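Long-range contact in hydratase ChsH1 (Mycobacterium tuberculosis, PDB 4W78), which forms a complex with ChsH2 that hydrates a steroid enoyl-CoA during breakdown of the cholesterol side chain: residues 110-114 against 150-155. Sequence-based numbering, arbitrary orientation.
Sequences HRYLL and VGDEDV
Arg111 grips the carboxylate of Glu153 side-on in a two-pronged salt bridge: NE lies 2.8 Å from OE2 and NH2 3.0 Å from OE1, with a nearly straight N-H...O angle of 168° at NE. Both oxygens sit close to the guanidinium plane, but the carboxylate is turned 36° from it, so each nitrogen approaches from above the carboxylate plane. Arg111 CG stands between backbone N and carbonyl carbon, and the chain, extended to NE, carries the guanidinium across to Glu153. NH1 donates to Tyr112 O (3.0 Å) and forms a salt bridge with Glu117; with Glu153, these bonds should leave the guanidinium little freedom to rotate. Val155 CG1 lies over one guanidinium face, 3.8 Å from Arg111 NH2.

Val155 O accepts from two donors: His110 N at 2.9 Å, 44° out of the carbonyl plane, and a water that also donates to Arg111 O. A second water links His110 NE2 to Asp154 OD2, while Asp154 OD1 is bound by Gln149. On the buried side, Leu113 CD2 meets Val155 CB at 3.8 Å and Val150 CG2 at 4.2 Å.

Val150 to Glu153 form a type II' turn, closed by paired backbone bonds. The contact thus joins this beta hairpin to the loop after neighbouring strand 99-109, at one end of the antiparallel sheet of a hotdog fold.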
# COMPACT_ATOMS: atom_id res chain seq x y z
N HIS A 110 5.50 8.96 23.58
CA HIS A 110 6.11 9.97 24.45
C HIS A 110 5.96 11.38 23.89
O HIS A 110 5.81 12.34 24.65
CB HIS A 110 7.57 9.64 24.73
CG HIS A 110 7.77 8.30 25.36
ND1 HIS A 110 7.10 7.90 26.50
CD2 HIS A 110 8.56 7.26 25.01
CE1 HIS A 110 7.47 6.67 26.82
NE2 HIS A 110 8.36 6.26 25.93
N ARG A 111 6.02 11.49 22.57
CA ARG A 111 5.77 12.74 21.86
C ARG A 111 5.36 12.42 20.43
O ARG A 111 5.44 11.27 19.99
CB ARG A 111 7.01 13.64 21.85
CG ARG A 111 8.22 13.09 21.08
CD ARG A 111 9.20 14.21 20.81
NE ARG A 111 10.46 13.76 20.22
CZ ARG A 111 10.70 13.70 18.92
NH1 ARG A 111 9.77 14.03 18.04
NH2 ARG A 111 11.89 13.28 18.50
N TYR A 112 4.92 13.45 19.71
CA TYR A 112 4.58 13.34 18.30
C TYR A 112 5.86 13.47 17.47
O TYR A 112 6.78 14.22 17.82
CB TYR A 112 3.58 14.44 17.91
CG TYR A 112 2.15 14.14 18.31
CD1 TYR A 112 1.79 13.97 19.65
CD2 TYR A 112 1.15 14.04 17.35
CE1 TYR A 112 0.48 13.68 20.01
CE2 TYR A 112 -0.16 13.77 17.70
CZ TYR A 112 -0.49 13.58 19.03
OH TYR A 112 -1.80 13.30 19.36
N LEU A 113 5.92 12.72 16.37
CA LEU A 113 7.07 12.77 15.46
C LEU A 113 6.85 13.71 14.28
O LEU A 113 5.72 13.91 13.82
CB LEU A 113 7.38 11.37 14.94
CG LEU A 113 7.55 10.31 16.02
CD1 LEU A 113 7.82 8.98 15.34
CD2 LEU A 113 8.67 10.69 16.99
N LEU A 114 7.95 14.26 13.77
CA LEU A 114 7.91 15.16 12.63
C LEU A 114 8.46 14.49 11.37
O LEU A 114 9.40 13.70 11.45
CB LEU A 114 8.77 16.39 12.93
CG LEU A 114 8.38 17.20 14.17
CD1 LEU A 114 9.52 18.15 14.55
CD2 LEU A 114 7.11 17.99 13.87
N VAL A 150 14.39 7.99 18.37
CA VAL A 150 14.94 8.86 17.34
C VAL A 150 16.29 9.26 17.91
O VAL A 150 16.37 9.94 18.93
CB VAL A 150 14.06 10.09 17.10
CG1 VAL A 150 14.77 11.09 16.18
CG2 VAL A 150 12.71 9.67 16.49
N GLY A 151 17.36 8.77 17.28
CA GLY A 151 18.68 8.87 17.89
C GLY A 151 18.69 8.09 19.19
O GLY A 151 18.32 6.91 19.22
N ASP A 152 19.10 8.74 20.27
CA ASP A 152 19.12 8.10 21.59
C ASP A 152 17.88 8.44 22.43
O ASP A 152 17.84 8.13 23.62
CB ASP A 152 20.37 8.52 22.36
CG ASP A 152 21.64 7.91 21.79
OD1 ASP A 152 21.59 6.75 21.32
OD2 ASP A 152 22.69 8.59 21.82
N GLU A 153 16.89 9.08 21.81
CA GLU A 153 15.71 9.53 22.54
C GLU A 153 14.57 8.55 22.37
O GLU A 153 14.14 8.28 21.25
CB GLU A 153 15.27 10.91 22.01
CG GLU A 153 13.95 11.42 22.61
CD GLU A 153 13.35 12.57 21.81
OE1 GLU A 153 13.89 12.91 20.73
OE2 GLU A 153 12.33 13.13 22.26
N ASP A 154 14.04 8.02 23.48
CA ASP A 154 12.87 7.15 23.40
C ASP A 154 11.66 7.98 23.01
O ASP A 154 11.36 9.00 23.65
CB ASP A 154 12.59 6.47 24.74
CG ASP A 154 13.64 5.44 25.13
OD1 ASP A 154 14.60 5.21 24.36
OD2 ASP A 154 13.49 4.85 26.22
N VAL A 155 10.96 7.56 21.96
CA VAL A 155 9.79 8.33 21.50
C VAL A 155 8.48 7.56 21.61
O VAL A 155 7.41 8.16 21.59
CB VAL A 155 9.95 8.84 20.05
CG1 VAL A 155 11.13 9.83 19.96
CG2 VAL A 155 10.16 7.68 19.07
O HOH W 1 10.29 4.13 26.46
O HOH W 2 5.63 8.74 19.22